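Local coordinates for protein glycine betaine/carnitine/choline ABC transporter (Staphylococcus aureus subsp. aureus Mu50, PDB 3O66) that probably captures glycine betaine, carnitine or choline outside the cell membrane and hands it to an ABC importer, at residues I13-S17 with Q54-L58; L31-T36 with L237-K243; M91-Q95 with F106-Y110; Y182-N186 with A204-K208. All blocks are in the same frame, centred on the assembly; numbering follows the deposited sequence.

How the contacts relate
Contacts 1, 2 and 3 share one lobe of a two-lobed structure that matches the type II periplasmic-binding-protein fold, their centres about 17 to 19 Å apart; contact 4 belongs to the other lobe, with its centre about 30 to 35 Å from theirs. Contact 1 joins strand 12-16 to a crossover helix, and the helix after that strand carries part of contact 2. Contacts 2 and 3 touch where Asn242 ND2 lies 3.4 Å from Phe107 CD1. In this family the substrate binds between the lobes. The side chain of Leu16 in contact 1 is about 4 Å from a triethylene glycol and the side chain of Tyr182 in contact 4 about 5 Å from an acetate, both probably from the crystallisation liquor.

Contact 1: residues I13-S17 with Q54-L58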
# COMPACT_ATOMS: atom_id res chain seq x y z
N ILE A 13 14.75 9.87 -3.36
CA ILE A 13 13.61 9.10 -2.91
C ILE A 13 13.29 8.01 -3.94
O ILE A 13 12.96 8.31 -5.12
CB ILE A 13 12.35 10.01 -2.76
CG1 ILE A 13 12.66 11.24 -1.88
CG2 ILE A 13 11.14 9.18 -2.28
CD1 ILE A 13 11.56 12.33 -1.85
N THR A 14 13.33 6.76 -3.50
CA THR A 14 13.01 5.69 -4.42
C THR A 14 11.51 5.63 -4.65
O THR A 14 10.69 5.82 -3.70
CB THR A 14 13.44 4.32 -3.90
OG1 THR A 14 12.63 3.99 -2.76
CG2 THR A 14 14.89 4.31 -3.54
N ALA A 15 11.14 5.37 -5.91
CA ALA A 15 9.74 5.18 -6.25
C ALA A 15 9.58 4.00 -7.19
O ALA A 15 10.44 3.78 -8.09
CB ALA A 15 9.19 6.42 -6.87
N LEU A 16 8.49 3.25 -6.99
CA LEU A 16 8.12 2.14 -7.85
C LEU A 16 7.46 2.76 -9.09
O LEU A 16 7.17 3.96 -9.10
CB LEU A 16 7.11 1.19 -7.13
CG LEU A 16 7.57 0.55 -5.81
CD1 LEU A 16 6.40 -0.20 -5.17
CD2 LEU A 16 8.79 -0.39 -6.02
N SER A 17 7.19 1.95 -10.11
CA SER A 17 6.40 2.41 -11.26
C SER A 17 4.89 2.58 -11.01
O SER A 17 4.14 2.99 -11.92
CB SER A 17 6.66 1.54 -12.52
OG SER A 17 6.58 0.16 -12.20
N GLN A 54 14.06 -1.12 -4.25
CA GLN A 54 14.06 0.06 -3.38
C GLN A 54 15.05 -0.14 -2.26
O GLN A 54 15.81 0.77 -1.97
CB GLN A 54 12.68 0.32 -2.76
CG GLN A 54 11.59 0.66 -3.77
CD GLN A 54 10.47 1.42 -3.09
OE1 GLN A 54 10.49 2.65 -3.01
NE2 GLN A 54 9.48 0.68 -2.59
N HIS A 55 15.00 -1.32 -1.63
CA HIS A 55 15.83 -1.65 -0.48
C HIS A 55 17.31 -1.59 -0.84
O HIS A 55 18.12 -0.98 -0.11
CB HIS A 55 15.50 -3.05 0.04
CG HIS A 55 16.37 -3.50 1.17
ND1 HIS A 55 16.35 -2.88 2.41
CD2 HIS A 55 17.27 -4.51 1.26
CE1 HIS A 55 17.21 -3.49 3.21
NE2 HIS A 55 17.79 -4.47 2.54
N ASN A 56 17.66 -2.23 -1.95
CA ASN A 56 19.03 -2.28 -2.40
C ASN A 56 19.56 -0.89 -2.70
O ASN A 56 20.72 -0.60 -2.37
CB ASN A 56 19.19 -3.26 -3.58
CG ASN A 56 19.05 -4.71 -3.14
OD1 ASN A 56 19.41 -5.07 -2.00
ND2 ASN A 56 18.58 -5.56 -4.04
N ALA A 57 18.73 -0.02 -3.28
CA ALA A 57 19.13 1.37 -3.45
C ALA A 57 19.55 2.05 -2.12
O ALA A 57 20.56 2.75 -2.08
CB ALA A 57 18.04 2.19 -4.15
N LEU A 58 18.75 1.89 -1.06
CA LEU A 58 19.10 2.52 0.22
C LEU A 58 20.37 1.90 0.80
O LEU A 58 21.26 2.62 1.29
CB LEU A 58 17.93 2.46 1.23
CG LEU A 58 16.99 3.69 1.23
CD1 LEU A 58 16.36 3.94 -0.15
CD2 LEU A 58 15.88 3.56 2.26
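Thr14 and Gln54 bring the backbones closest, with their CA atoms 5.8 Å apart, where strand 13-16 runs almost antiparallel to helix 54-58 (165° between axes 8.9 Å apart). One polar bond anchors the pair: Thr14 OG1 donates to Gln54 OE1 over a short 2.5 Å. The C=O...donor angle of 123° shows that the hydroxyl comes in from the flank of the carbonyl, somewhat tilted from its plane. With chi1 at 67°, the threonine hydroxyl is set between the backbone N and the carbonyl carbon, and the methyl is turned to the helix. That methyl, Thr14 CG2, meets Ala57 CB at 3.8 Å and Leu58 CD1 at 3.7 Å, so the two branches of one small side chain serve polar and apolar partners. Leu16 lies across the glutamine chain, roughly perpendicular to it, and Leu16 CD2 is 3.7 Å from Gln54 NE2. The amide is held at both ends: its NE2 is also bonded to Val68 O and Ser51 OG, which fixes the flip that presents OE1 to Thr14. The hydroxyl of Thr14 is itself bonded to Ser66 OG. Helix 51-60 belongs to a beta-alpha-beta crossover from strand 43-48 to strand 65-70, and here it covers the strand lying between them. Ile13 and Ala15 point away from it, and their side chains rest on helix 19-35.

Contact 2: residues L31-T36 with L237-K243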
# COMPACT_ATOMS: atom_id res chain seq x y z
N LEU A 31 6.97 18.23 0.08
CA LEU A 31 6.84 18.62 1.47
C LEU A 31 8.21 19.00 2.01
O LEU A 31 8.32 19.97 2.75
CB LEU A 31 6.23 17.47 2.28
CG LEU A 31 5.90 17.75 3.73
CD1 LEU A 31 4.98 18.95 3.91
CD2 LEU A 31 5.28 16.47 4.34
N ILE A 32 9.26 18.27 1.63
CA ILE A 32 10.63 18.62 2.02
C ILE A 32 11.03 19.97 1.43
O ILE A 32 11.57 20.83 2.14
CB ILE A 32 11.63 17.51 1.65
CG1 ILE A 32 11.35 16.27 2.54
CG2 ILE A 32 13.08 18.01 1.77
CD1 ILE A 32 11.93 14.98 1.96
N GLU A 33 10.74 20.18 0.14
CA GLU A 33 10.99 21.51 -0.44
C GLU A 33 10.29 22.58 0.38
O GLU A 33 10.87 23.66 0.65
CB GLU A 33 10.55 21.58 -1.90
CG GLU A 33 11.44 20.78 -2.82
CD GLU A 33 11.01 20.84 -4.29
OE1 GLU A 33 10.54 21.91 -4.73
OE2 GLU A 33 11.16 19.80 -4.99
N HIS A 34 9.04 22.32 0.73
CA HIS A 34 8.22 23.30 1.47
C HIS A 34 8.82 23.59 2.85
O HIS A 34 9.08 24.76 3.18
CB HIS A 34 6.76 22.85 1.58
CG HIS A 34 5.90 23.75 2.44
ND1 HIS A 34 5.37 24.94 1.97
CD2 HIS A 34 5.51 23.64 3.73
CE1 HIS A 34 4.67 25.51 2.94
NE2 HIS A 34 4.74 24.75 4.02
N ASP A 35 9.03 22.55 3.65
CA ASP A 35 9.53 22.74 5.01
C ASP A 35 10.93 23.36 5.08
O ASP A 35 11.24 24.06 6.05
CB ASP A 35 9.53 21.44 5.80
CG ASP A 35 8.15 21.04 6.26
OD1 ASP A 35 7.16 21.73 5.97
OD2 ASP A 35 8.07 20.01 6.94
N THR A 36 11.76 23.11 4.07
CA THR A 36 13.15 23.62 4.06
C THR A 36 13.29 24.89 3.25
O THR A 36 14.39 25.36 3.02
CB THR A 36 14.16 22.56 3.54
OG1 THR A 36 13.95 22.33 2.13
CG2 THR A 36 14.00 21.22 4.31
N LEU A 237 14.23 16.56 8.92
CA LEU A 237 13.53 15.74 7.95
C LEU A 237 12.67 14.70 8.64
O LEU A 237 11.67 14.29 8.08
CB LEU A 237 14.48 15.06 6.96
CG LEU A 237 15.26 15.99 6.03
CD1 LEU A 237 16.17 15.15 5.14
CD2 LEU A 237 14.31 16.87 5.20
N LYS A 238 13.07 14.27 9.84
CA LYS A 238 12.27 13.29 10.56
C LYS A 238 10.93 13.92 10.96
O LYS A 238 9.88 13.28 10.87
CB LYS A 238 13.02 12.81 11.80
CG LYS A 238 12.33 11.70 12.57
CD LYS A 238 13.33 11.21 13.66
CE LYS A 238 12.66 10.42 14.76
NZ LYS A 238 11.97 9.24 14.20
N THR A 239 10.98 15.18 11.38
CA THR A 239 9.77 15.95 11.69
C THR A 239 8.92 16.14 10.44
O THR A 239 7.69 15.95 10.48
CB THR A 239 10.14 17.32 12.26
OG1 THR A 239 10.87 17.13 13.47
CG2 THR A 239 8.91 18.14 12.55
N THR A 240 9.57 16.50 9.34
CA THR A 240 8.89 16.62 8.03
C THR A 240 8.16 15.34 7.62
O THR A 240 6.93 15.34 7.38
CB THR A 240 9.87 17.10 6.94
OG1 THR A 240 10.28 18.44 7.27
CG2 THR A 240 9.19 17.13 5.60
N ILE A 241 8.89 14.23 7.56
CA ILE A 241 8.28 12.96 7.15
C ILE A 241 7.13 12.58 8.09
O ILE A 241 6.06 12.19 7.62
CB ILE A 241 9.34 11.85 7.03
CG1 ILE A 241 10.36 12.20 5.92
CG2 ILE A 241 8.67 10.46 6.81
CD1 ILE A 241 11.74 11.47 6.04
N ASN A 242 7.32 12.73 9.40
CA ASN A 242 6.26 12.45 10.37
C ASN A 242 5.00 13.29 10.21
O ASN A 242 3.97 12.92 10.74
CB ASN A 242 6.78 12.53 11.80
CG ASN A 242 7.40 11.20 12.28
OD1 ASN A 242 8.46 11.20 12.91
ND2 ASN A 242 6.73 10.08 11.99
N LYS A 243 5.07 14.39 9.48
CA LYS A 243 3.87 15.18 9.23
C LYS A 243 2.83 14.34 8.48
O LYS A 243 1.64 14.59 8.60
CB LYS A 243 4.18 16.40 8.38
CG LYS A 243 4.71 17.62 9.08
CD LYS A 243 4.95 18.65 7.94
CE LYS A 243 4.73 20.05 8.40
NZ LYS A 243 4.76 21.02 7.30
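Asp35 and Thr240 face each other in a helix-helix contact of a lobe whose strand order fits the type II periplasmic-binding-protein fold. Helices 31-35 and 237-242 cross at 125°, with their axes 10.0 Å apart. The second rests on the sheet through Ile241, which touches Ala224 and Ala226 of strand 222-227. The polar part centres on the Asp35 carboxylate, each of whose oxygens takes a different partner. Asp35 OD2 accepts from Thr240 OG1 at 2.7 Å through its anti lone pair. Asp35 OD1 uses its syn lone pair for a salt bridge with Lys243 NZ, 2.8 Å away. The ammonium group has further partners at the chain terminus, a salt bridge to Asp282 and a bond to the carbonyl of Tyr280, so it ties both segments to the last residues of the chain; His34 NE2 is bonded to the same Asp282. Two acidic groups around one lysine probably favour its charged form. The apolar part lies beside this network. Leu31 and Thr240 lie side by side, pointing opposite ways, with Leu31 CG 3.8 Å from Thr240 CG2, while Leu31 CD1 lies against the aliphatic CD of Lys243. Ile32 CG2 meets Leu237 CD2 at 3.8 Å. Within the first helix's end, Ile32 O accepts twice: Thr36 N and Thr36 OG1 (2.8 Å) reach it from opposite faces of its carbonyl plane.

Contact 3: residues M91-Q95 with F106-Y110; sequences MIATQ and FFDSY
A CH-pi contact and a Met-aromatic contact share the ring of Phe106, which is met from helix 87-102 by Thr94 and Met91. Thr94 CG2 stands over one face, 3.7 Å from the ring centroid and only 13° off the normal. Met91, present as selenomethionine, comes in obliquely, its SE 3.9 Å from Phe106 CE2. Bends at chi2 and chi3 carry its terminal CE on toward Ser109, 4.1 Å from that residue's CB. Segment 106-110 leaves the end of strand 104-106, in the sheet of one lobe, and leads to strand 116-120 in the sheet of the other; it is thus part of an interlobe connection of the kind found in periplasmic binding proteins. Gln95 holds this departure point. Its extended side chain puts NE2 2.9 Å from Asp108 OD1, in a fairly straight bond (161° at the hydrogen) that uses the anti lone pair. Amide and carboxylate planes are nearly coplanar, 28° apart. The same NE2 makes weak bonds to the carbonyls of Phe106 and Phe107. A water donates to Gln95 O at 2.6 Å and accepts from Phe106 N at 2.9 Å.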
# COMPACT_ATOMS: atom_id res chain seq x y z
N MSE A 91 4.28 -4.37 13.02
CA MSE A 91 4.91 -3.07 12.79
C MSE A 91 6.11 -2.87 13.71
O MSE A 91 7.17 -2.39 13.29
CB MSE A 91 3.92 -1.90 12.92
CG MSE A 91 4.57 -0.52 12.60
SE MSE A 91 5.41 -0.45 10.82
CE MSE A 91 3.90 0.35 9.93
N ILE A 92 5.95 -3.24 14.98
CA ILE A 92 7.06 -3.18 15.93
C ILE A 92 8.26 -4.02 15.45
O ILE A 92 9.42 -3.56 15.49
CB ILE A 92 6.61 -3.62 17.36
CG1 ILE A 92 5.70 -2.54 17.97
CG2 ILE A 92 7.84 -3.88 18.27
CD1 ILE A 92 4.87 -3.01 19.18
N ALA A 93 8.00 -5.26 15.02
CA ALA A 93 9.07 -6.13 14.50
C ALA A 93 9.74 -5.49 13.27
O ALA A 93 10.95 -5.57 13.13
CB ALA A 93 8.53 -7.51 14.13
N THR A 94 8.96 -4.88 12.39
CA THR A 94 9.52 -4.20 11.22
C THR A 94 10.41 -3.00 11.60
O THR A 94 11.50 -2.81 11.05
CB THR A 94 8.40 -3.79 10.22
OG1 THR A 94 7.60 -4.94 9.95
CG2 THR A 94 9.00 -3.30 8.90
N GLN A 95 9.94 -2.17 12.51
CA GLN A 95 10.68 -0.97 12.88
C GLN A 95 11.99 -1.31 13.62
O GLN A 95 13.03 -0.70 13.35
CB GLN A 95 9.79 -0.03 13.71
CG GLN A 95 8.68 0.56 12.87
CD GLN A 95 7.64 1.33 13.65
OE1 GLN A 95 7.40 1.06 14.84
NE2 GLN A 95 6.98 2.28 12.98
N PHE A 106 11.94 2.93 9.78
CA PHE A 106 10.71 2.56 9.07
C PHE A 106 9.62 3.33 9.83
O PHE A 106 9.32 2.98 10.97
CB PHE A 106 10.51 1.02 9.11
CG PHE A 106 9.49 0.48 8.13
CD1 PHE A 106 9.89 -0.30 7.04
CD2 PHE A 106 8.12 0.72 8.33
CE1 PHE A 106 8.96 -0.82 6.14
CE2 PHE A 106 7.17 0.18 7.45
CZ PHE A 106 7.60 -0.58 6.34
N PHE A 107 9.04 4.37 9.21
CA PHE A 107 8.13 5.29 9.93
C PHE A 107 6.82 4.62 10.31
O PHE A 107 6.47 3.55 9.76
CB PHE A 107 7.86 6.57 9.13
CG PHE A 107 9.03 7.53 9.14
CD1 PHE A 107 9.02 8.63 9.99
CD2 PHE A 107 10.14 7.30 8.33
CE1 PHE A 107 10.10 9.52 10.03
CE2 PHE A 107 11.24 8.17 8.35
CZ PHE A 107 11.21 9.28 9.19
N ASP A 108 6.14 5.20 11.29
CA ASP A 108 4.74 4.86 11.54
C ASP A 108 3.96 5.03 10.22
O ASP A 108 4.34 5.83 9.39
CB ASP A 108 4.13 5.74 12.62
CG ASP A 108 4.62 5.37 14.03
OD1 ASP A 108 5.28 4.33 14.23
OD2 ASP A 108 4.32 6.15 14.96
N SER A 109 2.88 4.27 10.06
CA SER A 109 2.17 4.24 8.80
C SER A 109 1.54 5.54 8.38
O SER A 109 1.06 6.35 9.21
CB SER A 109 1.11 3.12 8.80
OG SER A 109 0.37 3.10 7.58
N TYR A 110 1.55 5.76 7.07
CA TYR A 110 0.73 6.82 6.46
C TYR A 110 -0.76 6.76 6.86
O TYR A 110 -1.45 7.78 6.85
CB TYR A 110 0.82 6.72 4.95
CG TYR A 110 2.17 7.13 4.40
CD1 TYR A 110 2.67 8.41 4.65
CD2 TYR A 110 2.92 6.24 3.62
CE1 TYR A 110 3.89 8.79 4.13
CE2 TYR A 110 4.15 6.59 3.10
CZ TYR A 110 4.63 7.87 3.37
OH TYR A 110 5.83 8.23 2.85
O HOH W 1 13.07 1.57 12.02

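Contact 4: residues Y182-N186 with A204-K208; sequences YDALN and AYDLK
Asn186 lays its amide flat on the ring of Tyr205, the two planes only 2° apart. This is the tightly packed part of the contact: Asn186 ND2 sits 3.5 Å above the plane of the Tyr205 ring, over its centre, and Asn186 CB comes within 3.6 Å of Tyr205 CD2. A chi1 of -165° directs the asparagine CG away from its own backbone N and across the tyrosine. At the ring edge Asp183 OD1 lies near the plane, and Tyr205 OH is placed to donate to it. The modelled separation of Tyr205 OH and Asp183 OD1, 2.4 Å, is so short that its exact value is doubtful. Asp183, Asn186 and Tyr205 are all partly exposed, so the closest approaches of the contact fall on its outer side. The buried side is looser. Leu207 CD2 meets Leu185 CD2 at 4.2 Å, and Leu207 CD1 approaches the edge of the Tyr182 ring, 4.2 Å from Tyr182 CD1. Tyr182 points its hydroxyl elsewhere, to the backbone N of Tyr196. Between the two sides the chain turns through Asp206, which adopts left-handed helical angles. Tyr182, Leu185 and Leu207 all rest on Met119 of strand 116-120, so helix 181-186 and the loop share one strand as their floor. That helix links strands 172-176 and 192-196, a beta-alpha-beta crossover characteristic of the lobes of type II periplasmic binding proteins.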
# COMPACT_ATOMS: atom_id res chain seq x y z
N TYR A 182 -11.14 -5.54 -11.22
CA TYR A 182 -12.01 -4.41 -10.85
C TYR A 182 -13.10 -4.20 -11.87
O TYR A 182 -14.28 -4.09 -11.50
CB TYR A 182 -11.22 -3.11 -10.60
CG TYR A 182 -10.00 -3.41 -9.78
CD1 TYR A 182 -10.09 -3.61 -8.39
CD2 TYR A 182 -8.75 -3.56 -10.41
CE1 TYR A 182 -8.97 -3.93 -7.64
CE2 TYR A 182 -7.62 -3.86 -9.68
CZ TYR A 182 -7.72 -4.05 -8.31
OH TYR A 182 -6.54 -4.38 -7.65
N ASP A 183 -12.73 -4.17 -13.14
CA ASP A 183 -13.71 -4.03 -14.21
C ASP A 183 -14.59 -5.28 -14.37
O ASP A 183 -15.78 -5.17 -14.66
CB ASP A 183 -13.02 -3.65 -15.52
CG ASP A 183 -12.43 -2.26 -15.48
OD1 ASP A 183 -13.14 -1.32 -15.07
OD2 ASP A 183 -11.26 -2.09 -15.84
N ALA A 184 -14.01 -6.46 -14.14
CA ALA A 184 -14.78 -7.71 -14.20
C ALA A 184 -15.86 -7.74 -13.09
O ALA A 184 -16.99 -8.21 -13.28
CB ALA A 184 -13.83 -8.92 -14.10
N LEU A 185 -15.53 -7.18 -11.95
CA LEU A 185 -16.52 -7.01 -10.87
C LEU A 185 -17.56 -5.93 -11.24
O LEU A 185 -18.78 -6.13 -11.08
CB LEU A 185 -15.78 -6.67 -9.58
CG LEU A 185 -16.32 -6.91 -8.18
CD1 LEU A 185 -16.84 -8.34 -7.94
CD2 LEU A 185 -15.21 -6.51 -7.16
N ASN A 186 -17.09 -4.81 -11.78
CA ASN A 186 -17.96 -3.70 -12.14
C ASN A 186 -18.97 -4.10 -13.20
O ASN A 186 -20.13 -3.64 -13.17
CB ASN A 186 -17.11 -2.53 -12.62
CG ASN A 186 -17.89 -1.23 -12.67
OD1 ASN A 186 -18.63 -0.89 -11.76
ND2 ASN A 186 -17.68 -0.46 -13.73
N ALA A 204 -13.42 4.58 -8.01
CA ALA A 204 -14.15 4.92 -9.23
C ALA A 204 -15.49 4.18 -9.32
O ALA A 204 -16.47 4.75 -9.84
CB ALA A 204 -13.31 4.65 -10.46
N TYR A 205 -15.52 2.94 -8.82
CA TYR A 205 -16.68 2.07 -8.97
C TYR A 205 -17.42 1.84 -7.67
O TYR A 205 -18.36 1.03 -7.61
CB TYR A 205 -16.27 0.71 -9.55
CG TYR A 205 -15.52 0.79 -10.84
CD1 TYR A 205 -15.65 1.89 -11.69
CD2 TYR A 205 -14.71 -0.27 -11.25
CE1 TYR A 205 -14.96 1.96 -12.88
CE2 TYR A 205 -14.02 -0.21 -12.45
CZ TYR A 205 -14.15 0.90 -13.26
OH TYR A 205 -13.47 0.97 -14.44
N ASP A 206 -17.01 2.58 -6.63
CA ASP A 206 -17.62 2.50 -5.30
C ASP A 206 -17.71 1.04 -4.82
O ASP A 206 -18.77 0.58 -4.40
CB ASP A 206 -19.01 3.20 -5.30
CG ASP A 206 -19.49 3.56 -3.92
OD1 ASP A 206 -18.67 3.71 -2.98
OD2 ASP A 206 -20.71 3.70 -3.75
N LEU A 207 -16.61 0.31 -4.92
CA LEU A 207 -16.56 -1.11 -4.51
C LEU A 207 -16.46 -1.20 -2.98
O LEU A 207 -16.04 -0.24 -2.33
CB LEU A 207 -15.37 -1.80 -5.17
CG LEU A 207 -15.27 -1.81 -6.71
CD1 LEU A 207 -13.97 -2.49 -7.17
CD2 LEU A 207 -16.48 -2.53 -7.33
N LYS A 208 -16.90 -2.33 -2.42
CA LYS A 208 -16.88 -2.57 -0.99
C LYS A 208 -15.77 -3.57 -0.67
O LYS A 208 -15.79 -4.71 -1.12
CB LYS A 208 -18.25 -3.12 -0.52
CG LYS A 208 -18.24 -3.69 0.93
CD LYS A 208 -18.41 -2.58 1.99
CE LYS A 208 -18.25 -3.17 3.41
NZ LYS A 208 -18.13 -2.05 4.36